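Acetyltransferase (Agrobacterium tumefaciens, PDB 2DXQ) is a putative acetyltransferase of the GNAT family, probably transferring the acetyl group of acetyl-coenzyme A to an acceptor not yet identified. Local coordinates at residues L68-N73 / A78-F83; G18-Y23 / L33-A38; L120-G123 / V129-F132; A82-V87 / T101-A106. One frame throughout, in Å; residues are numbered along the deposited sequence.

Contact 1: residues L68-N73 / A78-F83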
loop_
_atom_site.group_PDB
_atom_site.type_symbol
_atom_site.label_atom_id
_atom_site.label_comp_id
_atom_site.label_asym_id
_atom_site.label_seq_id
_atom_site.Cartn_x
_atom_site.Cartn_y
_atom_site.Cartn_z
ATOM N N LEU A 68 -4.359 -7.044 4.569
ATOM C CA LEU A 68 -3.822 -7.253 3.237
ATOM C C LEU A 68 -4.507 -6.303 2.271
ATOM O O LEU A 68 -5.733 -6.198 2.269
ATOM C CB LEU A 68 -4.069 -8.694 2.788
ATOM C CG LEU A 68 -3.635 -9.068 1.375
ATOM C CD1 LEU A 68 -2.109 -8.924 1.190
ATOM C CD2 LEU A 68 -4.100 -10.512 1.113
ATOM N N LEU A 69 -3.706 -5.637 1.443
ATOM C CA LEU A 69 -4.234 -4.730 0.420
ATOM C C LEU A 69 -3.742 -5.233 -0.931
ATOM O O LEU A 69 -2.552 -5.171 -1.227
ATOM C CB LEU A 69 -3.739 -3.296 0.655
ATOM C CG LEU A 69 -3.831 -2.743 2.085
ATOM C CD1 LEU A 69 -3.069 -1.428 2.197
ATOM C CD2 LEU A 69 -5.300 -2.556 2.480
ATOM N N ILE A 70 -4.653 -5.748 -1.742
ATOM C CA ILE A 70 -4.297 -6.237 -3.081
ATOM C C ILE A 70 -4.711 -5.169 -4.080
ATOM O O ILE A 70 -5.843 -4.675 -4.030
ATOM C CB ILE A 70 -4.993 -7.579 -3.423
ATOM C CG1 ILE A 70 -4.513 -8.687 -2.471
ATOM C CG2 ILE A 70 -4.695 -7.972 -4.883
ATOM C CD1 ILE A 70 -5.352 -10.003 -2.550
ATOM N N VAL A 71 -3.789 -4.828 -4.977
ATOM C CA VAL A 71 -3.936 -3.637 -5.834
ATOM C C VAL A 71 -3.856 -4.036 -7.311
ATOM O O VAL A 71 -2.894 -4.683 -7.714
ATOM C CB VAL A 71 -2.810 -2.609 -5.542
ATOM C CG1 VAL A 71 -3.098 -1.275 -6.265
ATOM C CG2 VAL A 71 -2.634 -2.369 -4.026
ATOM N N PRO A 72 -4.843 -3.622 -8.131
ATOM C CA PRO A 72 -4.760 -3.899 -9.564
ATOM C C PRO A 72 -3.625 -3.081 -10.203
ATOM O O PRO A 72 -3.353 -1.948 -9.754
ATOM C CB PRO A 72 -6.126 -3.436 -10.094
ATOM C CG PRO A 72 -6.605 -2.442 -9.120
ATOM C CD PRO A 72 -6.041 -2.843 -7.778
ATOM N N ASN A 73 -3.005 -3.646 -11.245
ATOM C CA ASN A 73 -1.726 -3.156 -11.766
ATOM C C ASN A 73 -1.467 -3.604 -13.210
ATOM O O ASN A 73 -1.770 -4.736 -13.568
ATOM C CB ASN A 73 -0.598 -3.657 -10.861
ATOM C CG ASN A 73 0.765 -3.186 -11.294
ATOM O OD1 ASN A 73 1.030 -1.985 -11.393
ATOM N ND2 ASN A 73 1.651 -4.134 -11.547
ATOM N N ALA A 78 0.683 -7.212 -16.130
ATOM C CA ALA A 78 -0.573 -6.773 -15.524
ATOM C C ALA A 78 -0.948 -7.580 -14.275
ATOM O O ALA A 78 -2.110 -7.857 -14.029
ATOM C CB ALA A 78 -1.739 -6.742 -16.553
ATOM N N ARG A 79 0.055 -7.926 -13.482
ATOM C CA ARG A 79 -0.165 -8.695 -12.260
ATOM C C ARG A 79 -0.296 -7.768 -11.072
ATOM O O ARG A 79 0.432 -6.772 -10.995
ATOM C CB ARG A 79 0.984 -9.653 -12.034
ATOM C CG ARG A 79 0.975 -10.826 -12.997
ATOM C CD ARG A 79 2.152 -11.689 -12.750
ATOM N NE ARG A 79 2.003 -12.506 -11.548
ATOM C CZ ARG A 79 2.975 -13.264 -11.053
ATOM N NH1 ARG A 79 4.157 -13.301 -11.664
ATOM N NH2 ARG A 79 2.771 -13.989 -9.952
ATOM N N PRO A 80 -1.230 -8.078 -10.152
ATOM C CA PRO A 80 -1.436 -7.184 -9.015
ATOM C C PRO A 80 -0.233 -7.216 -8.068
ATOM O O PRO A 80 0.644 -8.081 -8.181
ATOM C CB PRO A 80 -2.703 -7.748 -8.347
ATOM C CG PRO A 80 -2.676 -9.220 -8.705
ATOM C CD PRO A 80 -2.137 -9.243 -10.109
ATOM N N TYR A 81 -0.164 -6.248 -7.163
ATOM C CA TYR A 81 0.818 -6.326 -6.091
ATOM C C TYR A 81 0.078 -6.066 -4.793
ATOM O O TYR A 81 -1.089 -5.640 -4.792
ATOM C CB TYR A 81 1.980 -5.331 -6.288
ATOM C CG TYR A 81 1.503 -3.917 -6.475
ATOM C CD1 TYR A 81 1.302 -3.401 -7.756
ATOM C CD2 TYR A 81 1.260 -3.094 -5.379
ATOM C CE1 TYR A 81 0.837 -2.104 -7.941
ATOM C CE2 TYR A 81 0.784 -1.794 -5.547
ATOM C CZ TYR A 81 0.580 -1.307 -6.834
ATOM O OH TYR A 81 0.139 -0.019 -7.003
ATOM N N ALA A 82 0.748 -6.292 -3.670
ATOM C CA ALA A 82 0.057 -6.161 -2.400
ATOM C C ALA A 82 0.915 -5.470 -1.365
ATOM O O ALA A 82 2.146 -5.516 -1.444
ATOM C CB ALA A 82 -0.358 -7.536 -1.886
ATOM N N PHE A 83 0.250 -4.839 -0.399
ATOM C CA PHE A 83 0.898 -4.367 0.825
ATOM C C PHE A 83 0.290 -5.090 2.011
ATOM O O PHE A 83 -0.892 -5.493 1.983
ATOM C CB PHE A 83 0.620 -2.889 1.047
ATOM C CG PHE A 83 1.214 -1.987 0.007
ATOM C CD1 PHE A 83 2.517 -1.538 0.134
ATOM C CD2 PHE A 83 0.455 -1.577 -1.078
ATOM C CE1 PHE A 83 3.072 -0.693 -0.829
ATOM C CE2 PHE A 83 0.992 -0.716 -2.039
ATOM C CZ PHE A 83 2.303 -0.274 -1.911
HETATM O O HOH W 1 -1.381 0.095 -9.262
HETATM O O HOH W 2 -3.427 -6.551 -11.868
#

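Contact 2: residues G18-Y23 / L33-A38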
loop_
_atom_site.group_PDB
_atom_site.type_symbol
_atom_site.label_atom_id
_atom_site.label_comp_id
_atom_site.label_asym_id
_atom_site.label_seq_id
_atom_site.Cartn_x
_atom_site.Cartn_y
_atom_site.Cartn_z
ATOM N N GLY A 18 -12.938 -6.296 19.137
ATOM C CA GLY A 18 -11.660 -7.006 19.285
ATOM C C GLY A 18 -10.520 -6.396 18.487
ATOM O O GLY A 18 -9.397 -6.291 18.979
ATOM N N LEU A 19 -10.820 -5.967 17.263
ATOM C CA LEU A 19 -9.850 -5.270 16.413
ATOM C C LEU A 19 -9.434 -3.946 17.018
ATOM O O LEU A 19 -8.257 -3.596 17.019
ATOM C CB LEU A 19 -10.446 -5.017 15.033
ATOM C CG LEU A 19 -10.404 -6.193 14.072
ATOM C CD1 LEU A 19 -11.232 -5.852 12.830
ATOM C CD2 LEU A 19 -8.956 -6.521 13.718
ATOM N N LEU A 20 -10.395 -3.204 17.553
ATOM C CA LEU A 20 -10.047 -1.927 18.185
ATOM C C LEU A 20 -9.101 -2.130 19.377
ATOM O O LEU A 20 -8.157 -1.359 19.574
ATOM C CB LEU A 20 -11.314 -1.145 18.577
ATOM C CG LEU A 20 -12.174 -0.607 17.418
ATOM C CD1 LEU A 20 -13.487 -0.037 17.953
ATOM C CD2 LEU A 20 -11.401 0.501 16.662
ATOM N N GLU A 21 -9.321 -3.184 20.157
ATOM C CA GLU A 21 -8.403 -3.499 21.259
ATOM C C GLU A 21 -6.983 -3.769 20.777
ATOM O O GLU A 21 -6.008 -3.298 21.377
ATOM C CB GLU A 21 -8.945 -4.664 22.090
ATOM C CG GLU A 21 -10.292 -4.335 22.726
ATOM C CD GLU A 21 -10.769 -5.371 23.725
ATOM O OE1 GLU A 21 -10.028 -6.337 24.006
ATOM O OE2 GLU A 21 -11.898 -5.198 24.240
ATOM N N LEU A 22 -6.862 -4.501 19.674
ATOM C CA LEU A 22 -5.549 -4.755 19.077
ATOM C C LEU A 22 -4.890 -3.465 18.603
ATOM O O LEU A 22 -3.715 -3.249 18.835
ATOM C CB LEU A 22 -5.658 -5.763 17.925
ATOM C CG LEU A 22 -5.960 -7.209 18.337
ATOM C CD1 LEU A 22 -6.231 -8.064 17.100
ATOM C CD2 LEU A 22 -4.776 -7.792 19.139
ATOM N N TYR A 23 -5.655 -2.595 17.953
ATOM C CA TYR A 23 -5.084 -1.356 17.434
ATOM C C TYR A 23 -4.721 -0.380 18.553
ATOM O O TYR A 23 -3.834 0.450 18.391
ATOM C CB TYR A 23 -6.032 -0.716 16.419
ATOM C CG TYR A 23 -6.256 -1.530 15.158
ATOM C CD1 TYR A 23 -5.228 -2.291 14.589
ATOM C CD2 TYR A 23 -7.481 -1.505 14.519
ATOM C CE1 TYR A 23 -5.435 -3.019 13.432
ATOM C CE2 TYR A 23 -7.704 -2.208 13.349
ATOM C CZ TYR A 23 -6.681 -2.972 12.811
ATOM O OH TYR A 23 -6.905 -3.667 11.654
ATOM N N LEU A 33 -11.199 4.731 20.089
ATOM C CA LEU A 33 -12.433 4.801 19.310
ATOM C C LEU A 33 -13.422 3.772 19.815
ATOM O O LEU A 33 -13.046 2.637 20.105
ATOM C CB LEU A 33 -12.156 4.493 17.833
ATOM C CG LEU A 33 -11.287 5.462 17.048
ATOM C CD1 LEU A 33 -11.168 4.947 15.626
ATOM C CD2 LEU A 33 -11.875 6.864 17.059
ATOM N N THR A 34 -14.687 4.167 19.933
ATOM C CA THR A 34 -15.725 3.202 20.274
ATOM C C THR A 34 -16.129 2.433 19.018
ATOM O O THR A 34 -15.833 2.845 17.894
ATOM C CB THR A 34 -16.954 3.908 20.851
ATOM O OG1 THR A 34 -17.535 4.733 19.825
ATOM C CG2 THR A 34 -16.538 4.775 22.031
ATOM N N THR A 35 -16.801 1.303 19.211
ATOM C CA THR A 35 -17.341 0.536 18.112
ATOM C C THR A 35 -18.255 1.430 17.250
ATOM O O THR A 35 -18.252 1.348 16.013
ATOM C CB THR A 35 -18.072 -0.713 18.664
ATOM O OG1 THR A 35 -17.122 -1.504 19.397
ATOM C CG2 THR A 35 -18.626 -1.545 17.560
ATOM N N GLN A 36 -19.002 2.320 17.904
ATOM C CA GLN A 36 -19.892 3.226 17.173
ATOM C C GLN A 36 -19.114 4.215 16.299
ATOM O O GLN A 36 -19.451 4.390 15.125
ATOM C CB GLN A 36 -20.824 3.984 18.135
ATOM C CG GLN A 36 -21.913 3.103 18.749
ATOM C CD GLN A 36 -21.363 2.127 19.775
ATOM O OE1 GLN A 36 -20.399 2.434 20.471
ATOM N NE2 GLN A 36 -21.979 0.937 19.868
ATOM N N GLU A 37 -18.091 4.839 16.875
ATOM C CA GLU A 37 -17.229 5.800 16.151
ATOM C C GLU A 37 -16.515 5.146 14.976
ATOM O O GLU A 37 -16.262 5.790 13.948
ATOM C CB GLU A 37 -16.182 6.403 17.091
ATOM C CG GLU A 37 -16.760 7.451 18.054
ATOM C CD GLU A 37 -15.797 7.871 19.138
ATOM O OE1 GLU A 37 -14.883 7.082 19.494
ATOM O OE2 GLU A 37 -15.973 8.992 19.676
ATOM N N ALA A 38 -16.190 3.861 15.133
ATOM C CA ALA A 38 -15.398 3.151 14.144
ATOM C C ALA A 38 -16.230 2.443 13.085
ATOM O O ALA A 38 -15.682 1.944 12.110
ATOM C CB ALA A 38 -14.425 2.153 14.853
#

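Contact 3: residues L120-G123 / V129-F132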
loop_
_atom_site.group_PDB
_atom_site.type_symbol
_atom_site.label_atom_id
_atom_site.label_comp_id
_atom_site.label_asym_id
_atom_site.label_seq_id
_atom_site.Cartn_x
_atom_site.Cartn_y
_atom_site.Cartn_z
ATOM N N LEU A 120 5.922 -4.341 2.620
ATOM C CA LEU A 120 5.569 -3.924 3.959
ATOM C C LEU A 120 6.565 -2.876 4.405
ATOM O O LEU A 120 7.749 -3.018 4.139
ATOM C CB LEU A 120 5.590 -5.133 4.908
ATOM C CG LEU A 120 5.249 -4.831 6.367
ATOM C CD1 LEU A 120 4.442 -5.968 6.987
ATOM C CD2 LEU A 120 6.521 -4.559 7.165
ATOM N N LEU A 121 6.065 -1.833 5.071
ATOM C CA LEU A 121 6.891 -0.777 5.626
ATOM C C LEU A 121 6.689 -0.713 7.123
ATOM O O LEU A 121 5.555 -0.679 7.606
ATOM C CB LEU A 121 6.513 0.586 5.020
ATOM C CG LEU A 121 7.049 0.868 3.623
ATOM C CD1 LEU A 121 6.947 2.370 3.326
ATOM C CD2 LEU A 121 8.493 0.429 3.533
ATOM N N THR A 122 7.788 -0.714 7.867
ATOM C CA THR A 122 7.673 -0.617 9.306
ATOM C C THR A 122 8.528 0.534 9.841
ATOM O O THR A 122 9.560 0.871 9.284
ATOM C CB THR A 122 7.952 -1.968 10.007
ATOM O OG1 THR A 122 7.649 -1.852 11.405
ATOM C CG2 THR A 122 9.400 -2.410 9.830
ATOM N N GLY A 123 8.043 1.186 10.880
ATOM C CA GLY A 123 8.736 2.370 11.393
ATOM C C GLY A 123 9.338 1.983 12.712
ATOM O O GLY A 123 9.870 2.831 13.454
ATOM N N VAL A 129 11.529 -6.690 15.686
ATOM C CA VAL A 129 10.430 -6.549 14.706
ATOM C C VAL A 129 10.913 -6.858 13.285
ATOM O O VAL A 129 10.231 -7.530 12.502
ATOM C CB VAL A 129 9.797 -5.148 14.790
ATOM C CG1 VAL A 129 8.776 -4.933 13.664
ATOM C CG2 VAL A 129 9.130 -4.951 16.152
ATOM N N HIS A 130 12.095 -6.352 12.937
ATOM C CA HIS A 130 12.666 -6.630 11.632
ATOM C C HIS A 130 12.924 -8.118 11.453
ATOM O O HIS A 130 12.618 -8.670 10.401
ATOM C CB HIS A 130 13.967 -5.846 11.454
ATOM C CG HIS A 130 13.784 -4.362 11.488
ATOM N ND1 HIS A 130 14.771 -3.484 11.099
ATOM C CD2 HIS A 130 12.723 -3.602 11.848
ATOM C CE1 HIS A 130 14.327 -2.244 11.225
ATOM N NE2 HIS A 130 13.080 -2.289 11.664
ATOM N N ALA A 131 13.503 -8.762 12.476
ATOM C CA ALA A 131 13.768 -10.206 12.427
ATOM C C ALA A 131 12.456 -10.975 12.260
ATOM O O ALA A 131 12.400 -11.994 11.558
ATOM C CB ALA A 131 14.462 -10.665 13.705
ATOM N N PHE A 132 11.414 -10.487 12.927
ATOM C CA PHE A 132 10.104 -11.112 12.839
ATOM C C PHE A 132 9.642 -11.110 11.397
ATOM O O PHE A 132 9.183 -12.134 10.905
ATOM C CB PHE A 132 9.065 -10.413 13.731
ATOM C CG PHE A 132 7.643 -10.747 13.365
ATOM C CD1 PHE A 132 7.105 -12.000 13.681
ATOM C CD2 PHE A 132 6.854 -9.829 12.671
ATOM C CE1 PHE A 132 5.793 -12.335 13.310
ATOM C CE2 PHE A 132 5.539 -10.147 12.291
ATOM C CZ PHE A 132 5.001 -11.398 12.611
#

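Contact 4: residues A82-V87 / T101-A106. With PO4 (phosphate ion), chain F.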
loop_
_atom_site.group_PDB
_atom_site.type_symbol
_atom_site.label_atom_id
_atom_site.label_comp_id
_atom_site.label_asym_id
_atom_site.label_seq_id
_atom_site.Cartn_x
_atom_site.Cartn_y
_atom_site.Cartn_z
ATOM N N ALA A 82 0.748 -6.292 -3.670
ATOM C CA ALA A 82 0.057 -6.161 -2.400
ATOM C C ALA A 82 0.915 -5.470 -1.365
ATOM O O ALA A 82 2.146 -5.516 -1.444
ATOM C CB ALA A 82 -0.358 -7.536 -1.886
ATOM N N PHE A 83 0.250 -4.839 -0.399
ATOM C CA PHE A 83 0.898 -4.367 0.825
ATOM C C PHE A 83 0.290 -5.090 2.011
ATOM O O PHE A 83 -0.892 -5.493 1.983
ATOM C CB PHE A 83 0.620 -2.889 1.047
ATOM C CG PHE A 83 1.214 -1.987 0.007
ATOM C CD1 PHE A 83 2.517 -1.538 0.134
ATOM C CD2 PHE A 83 0.455 -1.577 -1.078
ATOM C CE1 PHE A 83 3.072 -0.693 -0.829
ATOM C CE2 PHE A 83 0.992 -0.716 -2.039
ATOM C CZ PHE A 83 2.303 -0.274 -1.911
ATOM N N ILE A 84 1.071 -5.202 3.074
ATOM C CA ILE A 84 0.532 -5.655 4.363
ATOM C C ILE A 84 0.700 -4.550 5.395
ATOM O O ILE A 84 1.787 -3.959 5.509
ATOM C CB ILE A 84 1.174 -6.986 4.818
ATOM C CG1 ILE A 84 0.698 -8.118 3.892
ATOM C CG2 ILE A 84 0.798 -7.310 6.278
ATOM C CD1 ILE A 84 1.370 -9.456 4.173
ATOM N N GLU A 85 -0.379 -4.252 6.117
ATOM C CA GLU A 85 -0.390 -3.130 7.049
ATOM C C GLU A 85 -1.009 -3.488 8.390
ATOM O O GLU A 85 -1.669 -4.513 8.530
ATOM C CB GLU A 85 -1.161 -1.948 6.442
ATOM C CG GLU A 85 -0.252 -0.955 5.683
ATOM C CD GLU A 85 0.726 -0.258 6.609
ATOM O OE1 GLU A 85 0.550 -0.354 7.849
ATOM O OE2 GLU A 85 1.690 0.366 6.112
ATOM N N ASN A 86 -0.768 -2.621 9.368
ATOM C CA ASN A 86 -1.341 -2.720 10.709
ATOM C C ASN A 86 -1.246 -4.108 11.326
ATOM O O ASN A 86 -2.242 -4.706 11.760
ATOM C CB ASN A 86 -2.748 -2.153 10.757
ATOM C CG ASN A 86 -2.763 -0.660 10.494
ATOM O OD1 ASN A 86 -1.847 0.063 10.913
ATOM N ND2 ASN A 86 -3.776 -0.196 9.789
ATOM N N VAL A 87 -0.016 -4.596 11.367
ATOM C CA VAL A 87 0.245 -5.886 11.989
ATOM C C VAL A 87 0.410 -5.687 13.494
ATOM O O VAL A 87 1.223 -4.861 13.931
ATOM C CB VAL A 87 1.535 -6.489 11.408
ATOM C CG1 VAL A 87 1.896 -7.756 12.132
ATOM C CG2 VAL A 87 1.356 -6.752 9.914
ATOM N N THR A 101 1.590 -16.395 12.034
ATOM C CA THR A 101 0.483 -17.086 11.359
ATOM C C THR A 101 -0.295 -16.112 10.478
ATOM O O THR A 101 -0.561 -16.385 9.301
ATOM C CB THR A 101 -0.482 -17.751 12.348
ATOM O OG1 THR A 101 0.246 -18.685 13.167
ATOM C CG2 THR A 101 -1.596 -18.495 11.588
ATOM N N VAL A 102 -0.653 -14.968 11.052
ATOM C CA VAL A 102 -1.497 -14.029 10.322
ATOM C C VAL A 102 -0.761 -13.322 9.152
ATOM O O VAL A 102 -1.325 -13.116 8.069
ATOM C CB VAL A 102 -2.225 -13.081 11.302
ATOM C CG1 VAL A 102 -1.289 -12.035 11.899
ATOM C CG2 VAL A 102 -3.408 -12.440 10.639
ATOM N N VAL A 103 0.505 -12.997 9.362
ATOM C CA VAL A 103 1.289 -12.336 8.297
ATOM C C VAL A 103 1.544 -13.326 7.172
ATOM O O VAL A 103 1.354 -13.004 5.985
ATOM C CB VAL A 103 2.610 -11.741 8.827
ATOM C CG1 VAL A 103 3.476 -11.212 7.677
ATOM C CG2 VAL A 103 2.318 -10.618 9.871
ATOM N N ARG A 104 1.962 -14.538 7.532
ATOM C CA ARG A 104 2.231 -15.563 6.515
ATOM C C ARG A 104 0.944 -15.907 5.720
ATOM O O ARG A 104 0.994 -16.071 4.491
ATOM C CB ARG A 104 2.918 -16.796 7.133
ATOM C CG ARG A 104 4.379 -16.534 7.484
ATOM C CD ARG A 104 5.086 -17.758 8.030
ATOM N NE ARG A 104 5.348 -18.708 6.950
ATOM C CZ ARG A 104 6.496 -18.826 6.288
ATOM N NH1 ARG A 104 7.553 -18.079 6.599
ATOM N NH2 ARG A 104 6.589 -19.731 5.320
ATOM N N HIS A 105 -0.201 -15.932 6.398
ATOM C CA HIS A 105 -1.481 -16.174 5.726
ATOM C C HIS A 105 -1.800 -15.072 4.723
ATOM O O HIS A 105 -2.215 -15.339 3.594
ATOM C CB HIS A 105 -2.634 -16.330 6.715
ATOM C CG HIS A 105 -3.931 -16.700 6.068
ATOM N ND1 HIS A 105 -4.209 -17.978 5.630
ATOM C CD2 HIS A 105 -5.032 -15.958 5.794
ATOM C CE1 HIS A 105 -5.427 -18.006 5.110
ATOM N NE2 HIS A 105 -5.949 -16.793 5.197
ATOM N N ALA A 106 -1.568 -13.832 5.129
ATOM C CA ALA A 106 -1.778 -12.694 4.245
ATOM C C ALA A 106 -0.860 -12.760 3.007
ATOM O O ALA A 106 -1.315 -12.535 1.874
ATOM C CB ALA A 106 -1.599 -11.376 5.044
HETATM P P PO4 F . -0.284 -20.625 16.881
HETATM O O1 PO4 F . -0.971 -19.912 15.727
HETATM O O2 PO4 F . -0.607 -22.110 16.854
HETATM O O3 PO4 F . 1.203 -20.405 16.792
HETATM O O4 PO4 F . -0.744 -20.084 18.211
#

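Contact 1: residues L68-N73 / A78-F83
L69 and F83 exchange both backbone N-H...O bonds and so form a hydrogen-bonded antiparallel pair, with L69 N to F83 O at 2.9 Å. I70 and A82 follow as a non-hydrogen-bonded pair, and V71 and Y81 as the next hydrogen-bonded one, where V71 N reaches Y81 O at 2.8 Å and the return bond from Y81 N to V71 O stretches to 3.2 Å. The short strand axes run at 155° to each other. L69, V71, Y81 and F83 occupy one face of the sheet, I70 and A82 the other. On the first face, V71 CB lies over the Y81 ring, 4.0 Å from its centroid, a CH-pi contact offset toward the rim. Y81 can stand there because chi1 of 54° sets CG between its backbone N and carbonyl carbon. N73 meets the same ring at its edge, OD1 lying 3.5 Å from Y81 CE1, with amide and ring planes 75° apart. Its ND2 donates to R79 O at 3.0 Å, nearly straight and in the amide plane, and also bonds to T75 OG1. On the other face I70 CG2 touches P80 CB, and L68 CD1 reaches A82 CB at 3.8 Å. The F83 ring stacks on F83 of the second subunit, and N73 OD1 takes a weak bond from N86 of that chain. Backbone bonds fix the register of the pairing, the N73 amide and a water joining N73 N to A78 O tie the strands at the turn, and the aromatic face serves the dimer.

Contact 2: residues G18-Y23 / L33-A38
The N-terminal turn of helix 35-47 opens with a capping box, and L20 of helix 16-26 leans its side chain against that turn. T34 is the N-cap: E37 N donates to T34 OG1 at 3.0 Å, and T34 N donates back to E37 OE1 at the same length. The carboxylate oxygen receives that N-H on its anti side, with the donor 28° out of the carboxylate plane. These two bonds satisfy polar backbone groups that the helix itself could not pair at its start. Across the gap everything is packing by one leucine. With CG anti to its carbonyl carbon (chi1 -68°), L20 extends away from its own helix and splits its two methyls over the other segment. CD1 sits against the backbone of the approach to the helix, 3.5 Å from L33 O and 3.7 Å from T34 O, with T35 OG1 at 4.2 Å. CD2 takes the hydrophobic side, 4.2 Å from L33 CB and 3.9 Å from A38 CB. A38 is buried, its methyl about as far from CD1 of L20 as from CD2. At the start of helix 16-26, L16 touches T35 and A38, and P17 touches T35. Another side of helix 16-26 faces the sheet: L19 packs on strands 51-58 and 61-71, L22 on 61-71 and 81-88, and Y23 on all three, while L74 of the second subunit rests on L33 and A38.

Contact 3: residues L120-G123 / V129-F132
T122, at the end of strand 117-122, is where this segment meets helix 127-135, and both of its branches are used. CG2, set between the backbone N and carbonyl carbon, approaches the H130 imidazole obliquely and lies 4.1 Å from CD2, with NE2 at the same range. OG1, anti to the backbone N (chi1 -172°), lies 4.0 Å from V129 CG1, the valine methyl that is likewise anti to its own N. The side chains of T122 and V129 cross at a slant. This is the closer half of the contact, and even here the pieces only graze one another at van der Waals range. What fixes the polar ends lies in the connecting turn: H130 NE2 is hydrogen-bonded to R124 O, and T122 OG1 has a weak bond with R124 N, so R124 bonds to both partners, to T122 only weakly. The looser half is the solvent side, where G123 is exposed as the chain leaves the strand, and where A131 turns outward on the helix. Farther along the helix, F132 packs on R100 and V103 of helix 98-112, while Y133 of helix 127-135 lies against L120 and T122. On the strand's outer edge, L120, L121 and T122 pair antiparallel with a strand of the second subunit, continuing the sheet across the interface.

Contact 4: residues A82-V87 / T101-A106
I84 reaches A106 through an extended side chain: chi1 of -69° puts CG1 anti to the carbonyl carbon, and chi2 of 175° carries CD1 straight on toward the helix, 3.6 Å from A106 CB. The same methyl lies 4.0 Å from V103 O and more loosely near V103 CG1. Further along, V87 CG1 meets V103 CG2 at 3.7 Å, and V87 CG2 touches the same methyl at 4.0 Å, the two valines crossing at about a right angle. The helix runs nearly antiparallel to the strand, its axis 10.0 Å away. I84 and V87 both face it although three residues apart, where a regular strand would give two; N86 between them has a left-handed backbone, and E85 OE1 accepts from N86 N at 3.0 Å. This is consistent with the bulge that GNAT enzymes have in this strand. L68, V118 and L120 touch I84 from the neighbouring strands, so its methyl is buried in the core. At the other end, T101 OG1 lies 3.1 Å from O1 of a phosphate ion, probably from the crystallisation liquor; its proton also has G97 O within reach, so the bond is not settled. Apolar van der Waals packing, with no polar bond, joins strand to helix in this beta-alpha-beta unit, while the anion sits near the helix start, where GNAT relatives hold the coenzyme A pyrophosphate.

In the fold
Contacts 1, 3 and 4 share one sheet. Contact 1 hands strand 81-88 on to contact 4 through A82 and F83, and L68 CD2 packs 3.5 Å from A106 O. Contact 3 lies about 11 Å from contact 4, centre to centre: L120 CD1 comes within 3.6 Å of I84 O, and F132 CZ within 3.9 Å of V103 CG2. Contact 2 stands apart, about 27 Å from contact 1 between centres, on the opposite side of the chain's middle, yet Y23 CE1 still meets N86 CB at 3.9 Å. All four touch the second subunit. The phosphate near T101 lies where GNAT relatives bind the coenzyme A pyrophosphate, consistent with the cofactor end of the fold.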